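Local coordinates for protein hdh assembly factor Kustc1130 (Kuenenia stuttgartiensis, PDB 6HIF) that probably serves as an assembly factor for hydrazine dehydrogenase (hdh), a multiheme enzyme of the anaerobic ammonium oxidiser Kuenenia stuttgartiensis, at residues Leu33-Ile38 with Tyr73-His78; Val77-Gly82 with Leu101-Lys106. All blocks are in the same frame, centred on the assembly; numbering follows the deposited sequence.

Interaction 1. Residues Leu33-Ile38 with Tyr73-His78; sequences LWVTAI and YAISVH. With SO4 (sulfate ion), chain B.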
loop_
_atom_site.group_PDB
_atom_site.type_symbol
_atom_site.label_atom_id
_atom_site.label_comp_id
_atom_site.label_asym_id
_atom_site.label_seq_id
_atom_site.Cartn_x
_atom_site.Cartn_y
_atom_site.Cartn_z
ATOM N N LEU Y 33 6.763 48.156 -54.000
ATOM C CA LEU Y 33 7.355 49.396 -54.474
ATOM C C LEU Y 33 6.788 50.568 -53.680
ATOM O O LEU Y 33 5.580 50.792 -53.668
ATOM C CB LEU Y 33 7.063 49.556 -55.970
ATOM C CG LEU Y 33 7.565 50.849 -56.611
ATOM C CD1 LEU Y 33 9.072 50.812 -56.815
ATOM C CD2 LEU Y 33 6.867 51.093 -57.939
ATOM N N TRP Y 34 7.690 51.301 -53.018
ATOM C CA TRP Y 34 7.364 52.546 -52.344
ATOM C C TRP Y 34 7.731 53.701 -53.269
ATOM O O TRP Y 34 8.844 53.735 -53.795
ATOM C CB TRP Y 34 8.150 52.658 -51.034
ATOM C CG TRP Y 34 7.951 51.544 -50.051
ATOM C CD1 TRP Y 34 8.249 50.222 -50.221
ATOM C CD2 TRP Y 34 7.452 51.674 -48.707
ATOM N NE1 TRP Y 34 7.950 49.517 -49.085
ATOM C CE2 TRP Y 34 7.464 50.381 -48.138
ATOM C CE3 TRP Y 34 7.000 52.750 -47.934
ATOM C CZ2 TRP Y 34 7.031 50.144 -46.833
ATOM C CZ3 TRP Y 34 6.573 52.514 -46.645
ATOM C CH2 TRP Y 34 6.592 51.227 -46.104
ATOM N N VAL Y 35 6.795 54.638 -53.464
ATOM C CA VAL Y 35 7.078 55.829 -54.254
ATOM C C VAL Y 35 6.789 57.070 -53.411
ATOM O O VAL Y 35 5.663 57.274 -52.960
ATOM C CB VAL Y 35 6.319 55.853 -55.597
ATOM C CG1 VAL Y 35 6.679 57.077 -56.426
ATOM C CG2 VAL Y 35 6.553 54.590 -56.408
ATOM N N THR Y 36 7.828 57.888 -53.205
ATOM C CA THR Y 36 7.720 59.103 -52.414
ATOM C C THR Y 36 7.831 60.313 -53.337
ATOM O O THR Y 36 8.771 60.421 -54.127
ATOM C CB THR Y 36 8.768 59.135 -51.294
ATOM O OG1 THR Y 36 8.644 57.944 -50.516
ATOM C CG2 THR Y 36 8.635 60.343 -50.393
ATOM N N ALA Y 37 6.849 61.214 -53.221
ATOM C CA ALA Y 37 6.805 62.435 -54.008
ATOM C C ALA Y 37 7.286 63.604 -53.153
ATOM O O ALA Y 37 6.668 63.940 -52.143
ATOM C CB ALA Y 37 5.404 62.663 -54.522
ATOM N N ILE Y 38 8.396 64.214 -53.579
ATOM C CA ILE Y 38 9.030 65.282 -52.825
ATOM C C ILE Y 38 9.014 66.551 -53.670
ATOM O O ILE Y 38 9.106 66.488 -54.894
ATOM C CB ILE Y 38 10.473 64.902 -52.425
ATOM C CG1 ILE Y 38 10.651 63.410 -52.150
ATOM C CG2 ILE Y 38 10.939 65.723 -51.239
ATOM C CD1 ILE Y 38 12.099 62.989 -52.056
ATOM N N TYR Y 73 7.690 48.351 -65.181
ATOM C CA TYR Y 73 6.613 49.299 -64.947
ATOM C C TYR Y 73 7.113 50.718 -65.207
ATOM O O TYR Y 73 8.313 50.980 -65.147
ATOM C CB TYR Y 73 6.111 49.194 -63.505
ATOM C CG TYR Y 73 5.391 47.916 -63.166
ATOM C CD1 TYR Y 73 6.083 46.777 -62.780
ATOM C CD2 TYR Y 73 4.008 47.845 -63.220
ATOM C CE1 TYR Y 73 5.421 45.599 -62.469
ATOM C CE2 TYR Y 73 3.330 46.677 -62.905
ATOM C CZ TYR Y 73 4.039 45.550 -62.527
ATOM O OH TYR Y 73 3.376 44.399 -62.216
ATOM N N ALA Y 74 6.169 51.624 -65.488
ATOM C CA ALA Y 74 6.459 53.043 -65.610
ATOM C C ALA Y 74 5.799 53.800 -64.458
ATOM O O ALA Y 74 4.576 53.783 -64.309
ATOM C CB ALA Y 74 6.006 53.549 -66.958
ATOM N N ILE Y 75 6.633 54.437 -63.625
ATOM C CA ILE Y 75 6.159 55.269 -62.530
ATOM C C ILE Y 75 6.011 56.694 -63.057
ATOM O O ILE Y 75 6.922 57.221 -63.695
ATOM C CB ILE Y 75 7.110 55.208 -61.315
ATOM C CG1 ILE Y 75 7.432 53.770 -60.902
ATOM C CG2 ILE Y 75 6.559 56.013 -60.146
ATOM C CD1 ILE Y 75 8.663 53.646 -60.032
ATOM N N SER Y 76 4.847 57.296 -62.790
ATOM C CA SER Y 76 4.609 58.690 -63.125
ATOM C C SER Y 76 3.925 59.391 -61.955
ATOM O O SER Y 76 2.907 58.919 -61.450
ATOM C CB SER Y 76 3.822 58.821 -64.402
ATOM O OG SER Y 76 2.548 58.213 -64.275
ATOM N N VAL Y 77 4.518 60.514 -61.534
ATOM C CA VAL Y 77 3.981 61.323 -60.454
ATOM C C VAL Y 77 3.487 62.644 -61.041
ATOM O O VAL Y 77 4.265 63.398 -61.620
ATOM C CB VAL Y 77 5.024 61.540 -59.338
ATOM C CG1 VAL Y 77 4.458 62.348 -58.179
ATOM C CG2 VAL Y 77 5.596 60.224 -58.833
ATOM N N HIS Y 78 2.180 62.894 -60.892
ATOM C CA HIS Y 78 1.539 64.108 -61.372
ATOM C C HIS Y 78 0.936 64.861 -60.190
ATOM O O HIS Y 78 0.407 64.243 -59.266
ATOM C CB HIS Y 78 0.475 63.759 -62.426
ATOM C CG HIS Y 78 1.018 63.510 -63.795
ATOM N ND1 HIS Y 78 0.479 64.101 -64.921
ATOM C CD2 HIS Y 78 2.046 62.748 -64.228
ATOM C CE1 HIS Y 78 1.149 63.712 -65.987
ATOM N NE2 HIS Y 78 2.117 62.883 -65.590
HETATM S S SO4 B . 1.370 59.797 -67.598
HETATM O O1 SO4 B . 0.645 59.259 -66.425
HETATM O O2 SO4 B . 2.730 60.224 -67.204
HETATM O O3 SO4 B . 1.477 58.744 -68.634
HETATM O O4 SO4 B . 0.635 60.965 -68.136
#

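Interaction 2. Residues Val77-Gly82 with Leu101-Lys106; sequences VHEHGG and LDLGAK. With SO4 (sulfate ion), chain B.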
loop_
_atom_site.group_PDB
_atom_site.type_symbol
_atom_site.label_atom_id
_atom_site.label_comp_id
_atom_site.label_asym_id
_atom_site.label_seq_id
_atom_site.Cartn_x
_atom_site.Cartn_y
_atom_site.Cartn_z
ATOM N N VAL Y 77 4.518 60.514 -61.534
ATOM C CA VAL Y 77 3.981 61.323 -60.454
ATOM C C VAL Y 77 3.487 62.644 -61.041
ATOM O O VAL Y 77 4.265 63.398 -61.620
ATOM C CB VAL Y 77 5.024 61.540 -59.338
ATOM C CG1 VAL Y 77 4.458 62.348 -58.179
ATOM C CG2 VAL Y 77 5.596 60.224 -58.833
ATOM N N HIS Y 78 2.180 62.894 -60.892
ATOM C CA HIS Y 78 1.539 64.108 -61.372
ATOM C C HIS Y 78 0.936 64.861 -60.190
ATOM O O HIS Y 78 0.407 64.243 -59.266
ATOM C CB HIS Y 78 0.475 63.759 -62.426
ATOM C CG HIS Y 78 1.018 63.510 -63.795
ATOM N ND1 HIS Y 78 0.479 64.101 -64.921
ATOM C CD2 HIS Y 78 2.046 62.748 -64.228
ATOM C CE1 HIS Y 78 1.149 63.712 -65.987
ATOM N NE2 HIS Y 78 2.117 62.883 -65.590
ATOM N N GLU Y 79 1.028 66.197 -60.232
ATOM C CA GLU Y 79 0.458 67.063 -59.208
ATOM C C GLU Y 79 -0.162 68.295 -59.868
ATOM O O GLU Y 79 0.326 68.758 -60.899
ATOM C CB GLU Y 79 1.486 67.332 -58.102
ATOM C CG GLU Y 79 1.521 68.760 -57.589
ATOM C CD GLU Y 79 2.485 69.655 -58.346
ATOM O OE1 GLU Y 79 3.417 69.122 -58.972
ATOM O OE2 GLU Y 79 2.301 70.882 -58.310
ATOM N N HIS Y 80 -1.225 68.818 -59.238
ATOM C CA HIS Y 80 -2.166 69.765 -59.825
ATOM C C HIS Y 80 -1.500 71.068 -60.271
ATOM O O HIS Y 80 -2.126 71.873 -60.961
ATOM C CB HIS Y 80 -3.359 70.000 -58.884
ATOM C CG HIS Y 80 -4.536 69.122 -59.171
ATOM N ND1 HIS Y 80 -5.473 69.426 -60.148
ATOM C CD2 HIS Y 80 -4.935 67.952 -58.620
ATOM C CE1 HIS Y 80 -6.393 68.482 -60.186
ATOM N NE2 HIS Y 80 -6.087 67.567 -59.256
ATOM N N GLY Y 81 -0.235 71.269 -59.886
ATOM C CA GLY Y 81 0.519 72.441 -60.300
ATOM C C GLY Y 81 0.937 72.371 -61.767
ATOM O O GLY Y 81 1.086 73.400 -62.422
ATOM N N GLY Y 82 1.128 71.146 -62.267
ATOM C CA GLY Y 82 1.501 70.915 -63.651
ATOM C C GLY Y 82 2.897 70.309 -63.781
ATOM O O GLY Y 82 3.472 70.300 -64.867
ATOM N N LEU Y 101 11.203 60.529 -55.851
ATOM C CA LEU Y 101 11.179 61.425 -56.997
ATOM C C LEU Y 101 10.888 62.846 -56.522
ATOM O O LEU Y 101 9.882 63.086 -55.854
ATOM C CB LEU Y 101 10.120 60.943 -57.997
ATOM C CG LEU Y 101 10.402 59.598 -58.666
ATOM C CD1 LEU Y 101 9.139 59.041 -59.301
ATOM C CD2 LEU Y 101 11.521 59.704 -59.694
ATOM N N ASP Y 102 11.791 63.773 -56.870
ATOM C CA ASP Y 102 11.622 65.180 -56.545
ATOM C C ASP Y 102 11.105 65.925 -57.771
ATOM O O ASP Y 102 11.649 65.781 -58.862
ATOM C CB ASP Y 102 12.919 65.808 -56.034
ATOM C CG ASP Y 102 12.697 67.166 -55.392
ATOM O OD1 ASP Y 102 12.156 67.195 -54.268
ATOM O OD2 ASP Y 102 13.052 68.185 -56.025
ATOM N N LEU Y 103 10.059 66.736 -57.567
ATOM C CA LEU Y 103 9.371 67.400 -58.663
ATOM C C LEU Y 103 9.761 68.874 -58.716
ATOM O O LEU Y 103 9.186 69.639 -59.485
ATOM C CB LEU Y 103 7.857 67.234 -58.486
ATOM C CG LEU Y 103 7.264 65.942 -59.045
ATOM C CD1 LEU Y 103 7.543 64.763 -58.120
ATOM C CD2 LEU Y 103 5.766 66.094 -59.269
ATOM N N GLY Y 104 10.744 69.257 -57.894
ATOM C CA GLY Y 104 11.281 70.608 -57.911
ATOM C C GLY Y 104 10.471 71.564 -57.040
ATOM O O GLY Y 104 9.483 71.167 -56.422
ATOM N N ALA Y 105 10.907 72.832 -57.024
ATOM C CA ALA Y 105 10.367 73.854 -56.140
ATOM C C ALA Y 105 8.998 74.331 -56.619
ATOM O O ALA Y 105 8.222 74.871 -55.832
ATOM C CB ALA Y 105 11.343 74.998 -56.030
ATOM N N LYS Y 106 8.709 74.113 -57.908
ATOM C CA LYS Y 106 7.459 74.548 -58.513
ATOM C C LYS Y 106 6.307 73.672 -58.028
ATOM O O LYS Y 106 5.145 74.029 -58.206
ATOM C CB LYS Y 106 7.557 74.530 -60.043
ATOM C CG LYS Y 106 8.453 75.595 -60.668
ATOM C CD LYS Y 106 8.788 75.301 -62.120
ATOM C CE LYS Y 106 9.794 76.254 -62.731
ATOM N NZ LYS Y 106 9.188 77.572 -63.027
HETATM S S SO4 B . 1.370 59.797 -67.598
HETATM O O1 SO4 B . 0.645 59.259 -66.425
HETATM O O2 SO4 B . 2.730 60.224 -67.204
HETATM O O3 SO4 B . 1.477 58.744 -68.634
HETATM O O4 SO4 B . 0.635 60.965 -68.136
#

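Interaction 1. Residues Leu33-Ile38 with Tyr73-His78
The central packing layer of a beta sandwich is filled here by Leu33, Val35 and Ala37 of one sheet meeting Ile75 and Val77 of the other. The two strand segments run in roughly the same direction at 31° to each other, and their axes come no nearer than 9.0 Å, a separation bridged by side chains alone. Leu33 and Ile75 reach toward each other tip to tip, with Leu33 CD2 lying 3.8 Å from Ile75 CD1. The second branch of the isoleucine is used as well: its CG2 meets Val35 CG1 at 3.9 Å. This division of labour follows from the first torsion of Ile75 (chi1 -51°), which sets CG1 anti to the carbonyl carbon and CG2 anti to the backbone N, one branch for each partner. Val35 and Val77 slide past each other, and Val35 CG1 ends 4.1 Å from Val77 CG2. Farther along, Ala37 CB rests on Val77 CG1 at 3.8 Å. Replacing Ile75 by alanine is likely to open a gap opposite Leu33 and Val35, since both branches that meet them would be gone. On the other face of strand 71-79 Ser76 and His78 hold a sulfate: Ser76 OG donates to its O1 at 3.1 Å, His78 NE2 gives a weak bond to O2, and His86 adds another; the ion probably comes from the crystallisation liquor. Wholly apolar and buried, the contact between the sheets implies cohesion by close packing and exclusion of water, with the backbone hydrogen bonding done within each sheet.

Interaction 2. Residues Val77-Gly82 with Leu101-Lys106
The carboxylate of Glu79 divides its two oxygens: OE1 sits beside the methyl Leu103 CD2 at 3.8 Å, while OE2 is bonded to His109 NE2 and, weakly, to the backbone N of Gly81. Held in this way at OE2, the group is probably restrained from turning. The second flat group, the carboxylate of Asp102, is approached over its face, for Gly104 N reaches OD2 at 3.2 Å from 68° out of the plane. Between them Leu103 points toward strand 71-79 of the facing sheet. Its CG is anti to the carbonyl carbon (chi1 -85°), which carries both methyls to Val77: CD1 is the nearer to Val77 CG1, at 3.9 Å, while CD2 lies by Val77 O. Leu101 runs at a slant to Val77, its CD1 3.8 Å from Val77 CG2. Ala85 of strand 83-91 touches both leucines, and Ile44 touches Leu103. Beyond Glu79 the chain reverses, with Gly82 N bonded to Glu79 O at 2.9 Å. The beta turn of the hairpin of strands 71-79 and 83-91 and the Asx turn after strand 96-102 thus both lie at one end of the beta sandwich, with Glu79 and Leu103 in contact between them.

In the fold
Strand 71-79 serves both contacts, and Val77 belongs to each, so interaction 2 carries on from the end of interaction 1. The strands facing it, 31-39 and 96-102, are parallel neighbours in the opposing sheet and are joined beside the contacts by probable backbone bonds of Ile38 with Leu101 and Leu103. The centre of interaction 1 is about 2 Å from the centre of the chain, and its touching residues are all buried and aliphatic. Interaction 2, with its centre about 12 Å from that of the chain, is only partly buried, and there the methyl packing of Val77 on two leucines is joined by a carboxylate and by turns. Chemistry thus changes along one strand, from the core to one end of the sandwich.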